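Local coordinates for protein tryptophan decarboxylase 1 (PDB 6KHO) that catalyses the pyridoxal-phosphate-dependent decarboxylation of L-tryptophan to tryptamine, and of 5-hydroxy-L-tryptophan to serotonin, as a homodimer, at residues Glu403-Arg406 with Ser407-Met411; Val429-Phe433 with Ala434-Phe438; Ser106-Ser109 with Ala110-Ala114; Ala412-Phe415 with Glu416-Arg420; Asp144-Ala147 with Gln148-Leu152. All blocks are in the same frame, centred on the assembly; numbering follows the deposited sequence.

All five contacts are local, between side chains a few residues apart in one continuous stretch of chain. Contacts 1 and 4 adjoin on helix 386-420 and are only partly buried: contact 1 carries a calcium ion, contact 4 two salt bridges and, on a different flank, apolar contacts. Contact 2, buried, is the turn leading into strand 435-440; it touches contacts 1 and 4, packing on the first and joined to the second by a salt bridge as well. Contact 3, also buried, is a helix start with a serine N-cap, whereas contact 5 is a helix end with a Schellman motif. These two touch the second subunit, and their centres lie about 20 Å apart.

Contact 1. Residues Glu403-Arg406 with Ser407-Met411; sequences EHIR and SDVAM. With CA (calcium ion), chain F.
Ser-407 OG sits between its backbone N and carbonyl carbon (chi1 59°), which turns the hydroxyl back along the helix to Glu-403 O, 2.9 Å away. In Asp-408, CG is anti to the carbonyl carbon (chi1 -77°), and the carboxylate comes beside His-404. These residues lie one turn apart within helix 386-420. Glu-403 O takes two donors, the hydroxyl and Ser-407 N; the hydroxyl lies slightly out of the carbonyl plane. The carboxylate of Glu-403 folds over the same serine through a bend at chi2, with OE2 at 3.5 Å from Ser-407 CB. His-404 and Asp-408 meet obliquely, CE1 to OD2 3.5 Å, their ring and carboxylate planes 76° apart. Asp-408 divides its oxygens: OD1 binds the calcium ion at 2.4 Å, while OD2 accepts from water 3 and from Trp-331 NE1. Five waters complete the six ligands of the ion. Water 1 also donates to His-404 O and bonds to His-404 ND1, and water 2 donates to Ser-407 OG at 2.9 Å. With an alanine here in place of the serine, water 2 would probably lose its hydroxyl acceptor and Glu-403 O one of its two donors. His-404 NE2 bonds to Trp-331 O, tying this face of the helix to helix 328-331, which holds Lys-330, the site of cofactor attachment (not attached here). Asp-408 is thus the one protein ligand of the calcium, and the serine and histidine act in the second shell through its waters, consistent with a largely hydrated ion held at a partly buried surface.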
# COMPACT_ATOMS: atom_id res chain seq x y z
N GLU A 403 -18.80 -4.32 21.85
CA GLU A 403 -19.83 -5.35 21.73
C GLU A 403 -19.68 -6.14 20.44
O GLU A 403 -20.05 -7.32 20.39
CB GLU A 403 -21.23 -4.72 21.84
CG GLU A 403 -22.41 -5.71 21.91
CD GLU A 403 -22.12 -7.01 22.69
OE1 GLU A 403 -21.62 -6.96 23.84
OE2 GLU A 403 -22.40 -8.10 22.13
N HIS A 404 -19.11 -5.53 19.39
CA HIS A 404 -18.80 -6.27 18.16
C HIS A 404 -17.75 -7.36 18.42
O HIS A 404 -17.91 -8.50 17.97
CB HIS A 404 -18.34 -5.28 17.07
CG HIS A 404 -17.27 -5.79 16.16
ND1 HIS A 404 -17.51 -6.71 15.16
CD2 HIS A 404 -15.95 -5.49 16.07
CE1 HIS A 404 -16.39 -6.96 14.51
NE2 HIS A 404 -15.42 -6.24 15.05
N ILE A 405 -16.68 -7.04 19.16
CA ILE A 405 -15.72 -8.07 19.55
C ILE A 405 -16.41 -9.17 20.35
O ILE A 405 -16.26 -10.37 20.06
CB ILE A 405 -14.55 -7.46 20.36
CG1 ILE A 405 -13.75 -6.45 19.54
CG2 ILE A 405 -13.65 -8.58 20.93
CD1 ILE A 405 -13.07 -7.03 18.32
N ARG A 406 -17.18 -8.78 21.37
CA ARG A 406 -17.73 -9.75 22.32
C ARG A 406 -18.77 -10.66 21.68
O ARG A 406 -18.86 -11.84 22.02
CB ARG A 406 -18.32 -9.01 23.52
CG ARG A 406 -17.27 -8.29 24.34
CD ARG A 406 -17.85 -7.33 25.37
NE ARG A 406 -16.83 -6.89 26.31
CZ ARG A 406 -16.88 -5.76 27.01
NH1 ARG A 406 -17.92 -4.94 26.89
NH2 ARG A 406 -15.90 -5.45 27.85
N SER A 407 -19.58 -10.12 20.77
CA SER A 407 -20.58 -10.95 20.12
C SER A 407 -19.94 -11.95 19.16
O SER A 407 -20.45 -13.07 19.02
CB SER A 407 -21.62 -10.08 19.40
OG SER A 407 -21.00 -9.25 18.42
N ASP A 408 -18.82 -11.59 18.53
CA ASP A 408 -18.09 -12.56 17.71
C ASP A 408 -17.52 -13.67 18.57
O ASP A 408 -17.53 -14.85 18.18
CB ASP A 408 -16.96 -11.89 16.93
CG ASP A 408 -17.46 -11.13 15.73
OD1 ASP A 408 -18.65 -11.26 15.41
OD2 ASP A 408 -16.65 -10.41 15.10
N VAL A 409 -16.96 -13.31 19.72
CA VAL A 409 -16.38 -14.30 20.62
C VAL A 409 -17.46 -15.22 21.15
O VAL A 409 -17.27 -16.44 21.26
CB VAL A 409 -15.60 -13.60 21.75
CG1 VAL A 409 -15.34 -14.55 22.90
CG2 VAL A 409 -14.28 -13.02 21.20
N ALA A 410 -18.63 -14.66 21.47
CA ALA A 410 -19.72 -15.46 22.01
C ALA A 410 -20.27 -16.43 20.97
O ALA A 410 -20.60 -17.58 21.30
CB ALA A 410 -20.82 -14.55 22.55
N MET A 411 -20.36 -16.01 19.70
CA MET A 411 -20.70 -16.95 18.63
C MET A 411 -19.65 -18.06 18.53
O MET A 411 -20.00 -19.23 18.36
CB MET A 411 -20.83 -16.24 17.28
CG MET A 411 -22.04 -15.32 17.14
SD MET A 411 -22.47 -14.98 15.41
CE MET A 411 -21.03 -14.10 14.83
CA CA F . -20.18 -10.05 14.09
O HOH W 1 -19.47 -8.28 15.50
O HOH W 2 -21.70 -10.13 15.70
O HOH W 3 -18.05 -9.46 13.06
O HOH W 4 -20.42 -11.56 12.30
O HOH W 5 -21.18 -8.23 12.77

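Contact 2. Residues Val429-Phe433 with Ala434-Phe438; sequences VPRNF and ALVCF
Arg-431 reaches across the turn to the start of strand 435-440: its CG lies 3.3 Å from Leu-435 O, and its CD rests against Val-436 CG2 at 3.9 Å. With CG anti to the backbone N (chi1 175°), the aliphatic part of the arginine runs across the valine. At the other end of the turn Val-429 CG2 touches Cys-437 CB at 4.3 Å. The two halves run nearly antiparallel, their end-to-end directions 165° apart, and two waters bridge their backbones. Water 6 accepts from Cys-437 N at 2.6 Å and probably donates to Val-429 O, and water 7 accepts from both Phe-433 N and Leu-435 N.

A second shell fixes the guanidinium group. The chain bends at chi3, and NH1 then donates to Phe-433 O at 2.8 Å, in the carbonyl plane on a lone pair; the acceptor is itself only 7° out of the guanidinium plane. NE is taken by Glu-416 OE1 in a salt bridge, so the group is held from two directions and its rotation is restricted. The Phe-433 ring carries Asn-432 CB over one face, 3.4 Å above the plane and away from the ring centre, and also meets His-314.

The stretch forms the turn between strands 425-427 and 435-440 of the four-stranded antiparallel sheet. Arg-431 and Val-436 pack on helix 386-420, Phe-433 and Ala-434 on Trp-331, and Leu-435 on strand 481-487 close to the serotonin-binding Phe-104.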
# COMPACT_ATOMS: atom_id res chain seq x y z
N VAL A 429 -6.99 -26.94 20.33
CA VAL A 429 -6.31 -26.05 21.28
C VAL A 429 -7.37 -25.23 21.99
O VAL A 429 -8.52 -25.13 21.53
CB VAL A 429 -5.28 -25.13 20.57
CG1 VAL A 429 -4.18 -25.94 19.89
CG2 VAL A 429 -5.99 -24.18 19.57
N PRO A 430 -7.03 -24.62 23.13
CA PRO A 430 -7.97 -23.70 23.77
C PRO A 430 -8.27 -22.52 22.85
O PRO A 430 -7.41 -22.07 22.10
CB PRO A 430 -7.23 -23.24 25.04
CG PRO A 430 -6.17 -24.27 25.26
CD PRO A 430 -5.79 -24.79 23.91
N ARG A 431 -9.52 -22.04 22.91
CA ARG A 431 -9.96 -20.92 22.09
C ARG A 431 -9.74 -19.62 22.86
O ARG A 431 -10.33 -19.43 23.93
CB ARG A 431 -11.43 -21.08 21.70
CG ARG A 431 -12.05 -19.88 20.94
CD ARG A 431 -13.56 -19.80 21.14
NE ARG A 431 -13.91 -19.79 22.56
CZ ARG A 431 -13.76 -18.73 23.36
NH1 ARG A 431 -13.28 -17.59 22.88
NH2 ARG A 431 -14.07 -18.82 24.64
N ASN A 432 -8.89 -18.74 22.33
CA ASN A 432 -8.64 -17.45 22.97
C ASN A 432 -9.54 -16.34 22.44
O ASN A 432 -9.89 -15.42 23.19
CB ASN A 432 -7.18 -17.03 22.78
CG ASN A 432 -6.22 -17.92 23.55
OD1 ASN A 432 -6.43 -18.18 24.73
ND2 ASN A 432 -5.17 -18.40 22.88
N PHE A 433 -9.90 -16.39 21.16
CA PHE A 433 -10.63 -15.29 20.54
C PHE A 433 -11.84 -15.82 19.78
O PHE A 433 -12.70 -16.46 20.38
CB PHE A 433 -9.67 -14.49 19.66
CG PHE A 433 -8.43 -14.02 20.42
CD1 PHE A 433 -8.53 -13.00 21.35
CD2 PHE A 433 -7.21 -14.65 20.23
CE1 PHE A 433 -7.41 -12.59 22.07
CE2 PHE A 433 -6.08 -14.24 20.94
CZ PHE A 433 -6.18 -13.21 21.86
N ALA A 434 -11.94 -15.56 18.47
CA ALA A 434 -13.11 -15.98 17.71
C ALA A 434 -12.79 -17.08 16.70
O ALA A 434 -13.56 -17.31 15.77
CB ALA A 434 -13.77 -14.78 17.01
N LEU A 435 -11.66 -17.76 16.87
CA LEU A 435 -11.26 -18.86 16.01
C LEU A 435 -11.29 -20.16 16.82
O LEU A 435 -10.74 -20.22 17.93
CB LEU A 435 -9.86 -18.64 15.43
CG LEU A 435 -9.15 -19.83 14.77
CD1 LEU A 435 -9.67 -20.07 13.35
CD2 LEU A 435 -7.65 -19.63 14.78
N VAL A 436 -11.94 -21.18 16.27
CA VAL A 436 -12.00 -22.50 16.88
C VAL A 436 -11.27 -23.48 15.97
O VAL A 436 -11.55 -23.54 14.76
CB VAL A 436 -13.46 -22.96 17.09
CG1 VAL A 436 -13.49 -24.41 17.56
CG2 VAL A 436 -14.16 -22.06 18.08
N CYS A 437 -10.33 -24.23 16.53
CA CYS A 437 -9.63 -25.28 15.80
C CYS A 437 -10.19 -26.62 16.25
O CYS A 437 -10.24 -26.91 17.45
CB CYS A 437 -8.12 -25.21 16.03
SG CYS A 437 -7.25 -23.78 15.29
N PHE A 438 -10.61 -27.44 15.28
CA PHE A 438 -11.29 -28.69 15.60
C PHE A 438 -10.97 -29.71 14.52
O PHE A 438 -10.50 -29.36 13.43
CB PHE A 438 -12.82 -28.49 15.71
CG PHE A 438 -13.52 -28.33 14.39
CD1 PHE A 438 -13.35 -27.17 13.64
CD2 PHE A 438 -14.33 -29.33 13.89
CE1 PHE A 438 -13.99 -27.01 12.42
CE2 PHE A 438 -14.98 -29.17 12.67
CZ PHE A 438 -14.81 -28.02 11.93
O HOH W 6 -9.72 -23.98 19.07
O HOH W 7 -9.30 -18.06 18.87

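Contact 3. Residues Ser106-Ser109 with Ala110-Ala114; sequences STNS and AAAIA
Ser-109 is the residue on which the contact turns, as the N-cap of helix 110-122. Its hydroxyl, set between the backbone N and the carbonyl carbon (chi1 66°), accepts from Ala-112 N at 3.3 Å with an N-H...O angle of 152°. The same oxygen lies 3.5 Å from Ala-112 CB and bonds in addition to Met-333 O. The carbonyl of Ser-109 opens the helical ladder: Ile-113 N donates to it at 3.1 Å, almost straight at 172° and nearly along the C=O axis.

Asn-108 is the second main partner. Its amide crosses the side chain of Ile-113 at about a right angle, with OD1 3.6 Å from Ile-113 CG1 and Asn-108 ND2 3.6 Å from Ile-113 CD1. OD1 also takes a weak bond from the following N-H, Ser-109 N, whereas ND2 donates to Ser-120 O of the second subunit. Ile-113 is the third participant, setting CG1 and CD1 across the Asn-108 amide and against Ser-109 O and packing on Leu-117 of the second subunit.

Buried as this helix start is, Ala-112 N is met by the serine hydroxyl, Ala-111 N by Tyr-396 OH, and the Asn-108 amide by Ser-120 of the second subunit. A serine N-cap thus satisfies part of the helix start at a dimer contact, and the adjacent asparagine links it directly to that other subunit.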
# COMPACT_ATOMS: atom_id res chain seq x y z
N SER A 106 -12.57 -10.41 6.93
CA SER A 106 -12.26 -9.01 6.63
C SER A 106 -13.50 -8.21 7.04
O SER A 106 -14.37 -7.94 6.22
CB SER A 106 -11.90 -8.83 5.16
OG SER A 106 -12.89 -9.37 4.31
N THR A 107 -13.59 -7.87 8.33
CA THR A 107 -14.81 -7.23 8.82
C THR A 107 -14.91 -5.81 8.28
O THR A 107 -13.90 -5.16 8.00
CB THR A 107 -14.87 -7.24 10.36
OG1 THR A 107 -13.84 -6.42 10.94
CG2 THR A 107 -14.73 -8.68 10.89
N ASN A 108 -16.14 -5.36 8.07
CA ASN A 108 -16.38 -4.13 7.32
C ASN A 108 -17.56 -3.39 7.94
O ASN A 108 -18.28 -3.92 8.80
CB ASN A 108 -16.62 -4.45 5.83
CG ASN A 108 -16.11 -3.37 4.90
OD1 ASN A 108 -15.70 -2.28 5.34
ND2 ASN A 108 -16.12 -3.66 3.60
N SER A 109 -17.77 -2.15 7.49
CA SER A 109 -18.87 -1.35 8.01
C SER A 109 -19.20 -0.24 7.02
O SER A 109 -18.35 0.18 6.23
CB SER A 109 -18.53 -0.74 9.38
OG SER A 109 -17.47 0.21 9.29
N ALA A 110 -20.45 0.22 7.08
CA ALA A 110 -20.88 1.29 6.18
C ALA A 110 -20.05 2.55 6.39
O ALA A 110 -19.70 3.24 5.42
CB ALA A 110 -22.36 1.59 6.39
N ALA A 111 -19.69 2.86 7.65
CA ALA A 111 -18.88 4.05 7.91
C ALA A 111 -17.51 3.95 7.26
O ALA A 111 -17.00 4.94 6.72
CB ALA A 111 -18.73 4.27 9.42
N ALA A 112 -16.90 2.76 7.29
CA ALA A 112 -15.56 2.61 6.73
C ALA A 112 -15.58 2.70 5.21
O ALA A 112 -14.70 3.33 4.61
CB ALA A 112 -14.93 1.29 7.17
N ILE A 113 -16.57 2.06 4.58
CA ILE A 113 -16.71 2.15 3.13
C ILE A 113 -16.98 3.60 2.71
O ILE A 113 -16.40 4.09 1.74
CB ILE A 113 -17.82 1.21 2.63
CG1 ILE A 113 -17.45 -0.24 2.93
CG2 ILE A 113 -18.03 1.40 1.14
CD1 ILE A 113 -18.66 -1.19 2.92
N ALA A 114 -17.85 4.29 3.45
CA ALA A 114 -18.12 5.70 3.19
C ALA A 114 -16.84 6.53 3.29
O ALA A 114 -16.54 7.35 2.40
CB ALA A 114 -19.17 6.23 4.17

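Contact 4. Residues Ala412-Phe415 with Glu416-Arg420; sequences AKVF and EDLVR
Lys-413 and Asp-417 form the salt bridge across the contact: NZ lies 2.7 Å from OD2, the ammonium brought round by a bend at chi4. The pair sits on an exposed flank of helix 386-420. A second ion pair follows within the next turn, where Arg-420 meets Glu-416 side-on, NE at 2.9 Å and NH2 at 2.8 Å, both donating to OE2. OE2 is met on its anti side, somewhat out of the carboxylate plane, and lies within 3° of the guanidinium plane. The other oxygen is taken by Arg-431; a glutamine in place of this glutamate would probably leave Arg-420 and Arg-431 without the charge they share and weaken both grips.

The apolar contacts lie on another flank. Val-414 CG1 and Leu-418 CD1 are 4.0 Å apart, with the two side chains side by side and pointing the same way. Phe-415, its ring carried with CG anti to the backbone N (chi1 -178°), brings CE2 to 3.6 Å from Val-419 CG2, the side chains crossing at a slant.

Backbone bonds continue from Ala-412 O to Glu-416 N and from Phe-415 O to Val-419 N; Leu-418 N adds a weak bond to Phe-415 O beside its main one to Val-414 O.

In the fold, the helix end lies on the four-stranded sheet: Phe-415 stacks on Phe-486 and meets Phe-438 edge-to-face, Val-419 touches strand 425-427, and Leu-418 packs on Trp-502 of helix 495-513.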
# COMPACT_ATOMS: atom_id res chain seq x y z
N ALA A 412 -18.37 -17.70 18.60
CA ALA A 412 -17.31 -18.72 18.58
C ALA A 412 -17.44 -19.68 19.76
O ALA A 412 -17.18 -20.88 19.61
CB ALA A 412 -15.93 -18.06 18.58
N LYS A 413 -17.84 -19.18 20.92
CA LYS A 413 -18.02 -20.06 22.07
C LYS A 413 -19.19 -21.01 21.87
O LYS A 413 -19.13 -22.17 22.29
CB LYS A 413 -18.21 -19.24 23.35
CG LYS A 413 -17.78 -19.97 24.61
CD LYS A 413 -18.31 -19.31 25.87
CE LYS A 413 -18.09 -20.20 27.09
NZ LYS A 413 -18.77 -21.53 26.95
N VAL A 414 -20.26 -20.54 21.21
CA VAL A 414 -21.36 -21.43 20.84
C VAL A 414 -20.84 -22.58 19.98
O VAL A 414 -21.13 -23.75 20.24
CB VAL A 414 -22.47 -20.64 20.12
CG1 VAL A 414 -23.37 -21.56 19.33
CG2 VAL A 414 -23.29 -19.83 21.13
N PHE A 415 -20.03 -22.26 18.96
CA PHE A 415 -19.53 -23.30 18.06
C PHE A 415 -18.58 -24.25 18.79
O PHE A 415 -18.59 -25.46 18.53
CB PHE A 415 -18.82 -22.67 16.87
CG PHE A 415 -18.31 -23.66 15.86
CD1 PHE A 415 -19.12 -24.09 14.83
CD2 PHE A 415 -17.01 -24.15 15.93
CE1 PHE A 415 -18.66 -24.99 13.89
CE2 PHE A 415 -16.54 -25.06 14.99
CZ PHE A 415 -17.37 -25.48 13.98
N GLU A 416 -17.73 -23.72 19.67
CA GLU A 416 -16.77 -24.56 20.40
C GLU A 416 -17.50 -25.57 21.29
O GLU A 416 -17.15 -26.75 21.32
CB GLU A 416 -15.83 -23.69 21.22
CG GLU A 416 -14.86 -24.48 22.10
CD GLU A 416 -14.28 -23.67 23.25
OE1 GLU A 416 -14.51 -22.44 23.30
OE2 GLU A 416 -13.58 -24.26 24.10
N ASP A 417 -18.52 -25.11 22.01
CA ASP A 417 -19.29 -25.99 22.88
C ASP A 417 -20.13 -26.98 22.08
O ASP A 417 -20.46 -28.05 22.61
CB ASP A 417 -20.16 -25.16 23.82
CG ASP A 417 -19.32 -24.37 24.83
OD1 ASP A 417 -18.10 -24.66 24.94
OD2 ASP A 417 -19.86 -23.47 25.50
N LEU A 418 -20.46 -26.67 20.83
CA LEU A 418 -21.12 -27.65 19.99
C LEU A 418 -20.14 -28.74 19.55
O LEU A 418 -20.50 -29.92 19.53
CB LEU A 418 -21.76 -26.97 18.78
CG LEU A 418 -23.02 -26.14 19.04
CD1 LEU A 418 -23.34 -25.29 17.82
CD2 LEU A 418 -24.22 -27.01 19.42
N VAL A 419 -18.90 -28.36 19.21
CA VAL A 419 -17.89 -29.35 18.87
C VAL A 419 -17.61 -30.27 20.05
O VAL A 419 -17.42 -31.48 19.89
CB VAL A 419 -16.60 -28.68 18.38
CG1 VAL A 419 -15.48 -29.71 18.23
CG2 VAL A 419 -16.83 -27.98 17.05
N ARG A 420 -17.60 -29.70 21.27
CA ARG A 420 -17.27 -30.48 22.46
C ARG A 420 -18.37 -31.46 22.85
O ARG A 420 -18.09 -32.45 23.53
CB ARG A 420 -16.95 -29.53 23.62
CG ARG A 420 -15.60 -28.81 23.51
CD ARG A 420 -15.32 -27.95 24.74
NE ARG A 420 -14.18 -27.05 24.55
CZ ARG A 420 -12.91 -27.43 24.64
NH1 ARG A 420 -12.61 -28.69 24.92
NH2 ARG A 420 -11.93 -26.55 24.45

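Contact 5. Residues Asp144-Ala147 with Gln148-Leu152; sequences DWLA and QMLNL
Leu-146 forms a bump that two residues of the next turn embrace. Its CD1 meets Met-149 CE at 3.6 Å, the two side chains crossing at about a right angle, and its CG lies 4.0 Å from Leu-150 CD1. The methionine reaches it by bending at chi3 (-58°), which swings the methyl CE against Leu-146 CD1. Leu-150, its CG anti to the carbonyl carbon, brings that CG over Leu-146 O. The smaller Ala-147 leaves room for Leu-152, whose CD1 comes to 4.0 Å from Ala-147 CB.

That last pairing is possible because the chain turns back on itself: Asn-151 takes positive phi and Leu-152 N donates to Ala-147 O at 2.9 Å, while Asn-151 N bonds to Gln-148 O. This is a Schellman motif, closing helix 133-149 and bringing Leu-152 back against Ala-147.

On the polar flank Gln-148 NE2 donates to Asp-144 OD1 at 2.8 Å, met nearly head-on, with the carboxylate and amide planes 76° apart. The same nitrogen bonds to Ala-68 O of the second subunit and lies obliquely near Trp-145 CD1. Trp-145, whose NE1 bonds to Arg-67 O of that subunit, meets Trp-390 on its own chain. Leu-146 and Leu-150 press on Met-326 of strand 323-326, and Met-149 fits against Met-393 and Leu-401 of helix 386-420.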
# COMPACT_ATOMS: atom_id res chain seq x y z
N ASP A 144 -4.16 7.95 17.82
CA ASP A 144 -4.25 8.26 19.24
C ASP A 144 -5.53 7.71 19.85
O ASP A 144 -5.51 7.13 20.95
CB ASP A 144 -4.16 9.76 19.44
CG ASP A 144 -3.82 10.13 20.86
OD1 ASP A 144 -4.75 10.27 21.68
OD2 ASP A 144 -2.62 10.24 21.16
N TRP A 145 -6.67 7.91 19.18
CA TRP A 145 -7.93 7.35 19.67
C TRP A 145 -7.85 5.84 19.82
O TRP A 145 -8.30 5.28 20.83
CB TRP A 145 -9.08 7.70 18.72
CG TRP A 145 -9.64 9.09 18.80
CD1 TRP A 145 -9.08 10.19 19.40
CD2 TRP A 145 -10.87 9.52 18.22
NE1 TRP A 145 -9.91 11.28 19.23
CE2 TRP A 145 -11.01 10.89 18.51
CE3 TRP A 145 -11.88 8.88 17.49
CZ2 TRP A 145 -12.12 11.64 18.09
CZ3 TRP A 145 -12.97 9.61 17.07
CH2 TRP A 145 -13.09 10.98 17.37
N LEU A 146 -7.33 5.16 18.80
CA LEU A 146 -7.21 3.70 18.87
C LEU A 146 -6.26 3.27 19.99
O LEU A 146 -6.52 2.28 20.70
CB LEU A 146 -6.73 3.14 17.53
CG LEU A 146 -6.45 1.63 17.48
CD1 LEU A 146 -7.72 0.82 17.83
CD2 LEU A 146 -5.93 1.24 16.09
N ALA A 147 -5.15 3.99 20.16
CA ALA A 147 -4.25 3.70 21.27
C ALA A 147 -4.96 3.85 22.61
O ALA A 147 -4.69 3.09 23.55
CB ALA A 147 -3.02 4.61 21.19
N GLN A 148 -5.88 4.81 22.72
CA GLN A 148 -6.66 4.94 23.95
C GLN A 148 -7.59 3.76 24.15
O GLN A 148 -7.69 3.22 25.25
CB GLN A 148 -7.46 6.24 23.95
CG GLN A 148 -6.63 7.51 24.03
CD GLN A 148 -7.49 8.76 23.94
OE1 GLN A 148 -8.48 8.89 24.66
NE2 GLN A 148 -7.12 9.67 23.05
N MET A 149 -8.29 3.34 23.08
CA MET A 149 -9.15 2.15 23.19
C MET A 149 -8.34 0.93 23.61
O MET A 149 -8.80 0.13 24.44
CB MET A 149 -9.85 1.88 21.86
CG MET A 149 -10.76 3.00 21.37
SD MET A 149 -12.03 2.42 20.23
CE MET A 149 -11.06 1.67 18.91
N LEU A 150 -7.15 0.75 23.05
CA LEU A 150 -6.29 -0.38 23.37
C LEU A 150 -5.60 -0.23 24.71
O LEU A 150 -4.93 -1.18 25.15
CB LEU A 150 -5.21 -0.56 22.30
CG LEU A 150 -5.67 -0.95 20.90
CD1 LEU A 150 -4.51 -0.82 19.91
CD2 LEU A 150 -6.20 -2.37 20.92
N ASN A 151 -5.71 0.93 25.34
CA ASN A 151 -4.99 1.21 26.57
C ASN A 151 -3.49 1.00 26.39
O ASN A 151 -2.82 0.47 27.28
CB ASN A 151 -5.52 0.37 27.72
CG ASN A 151 -6.33 1.18 28.66
OD1 ASN A 151 -5.77 1.89 29.49
ND2 ASN A 151 -7.64 1.13 28.51
N LEU A 152 -2.96 1.41 25.24
CA LEU A 152 -1.51 1.39 25.09
C LEU A 152 -0.88 2.34 26.11
O LEU A 152 -1.45 3.37 26.45
CB LEU A 152 -1.10 1.79 23.68
CG LEU A 152 -1.48 0.83 22.55
CD1 LEU A 152 -0.81 1.28 21.26
CD2 LEU A 152 -1.06 -0.60 22.88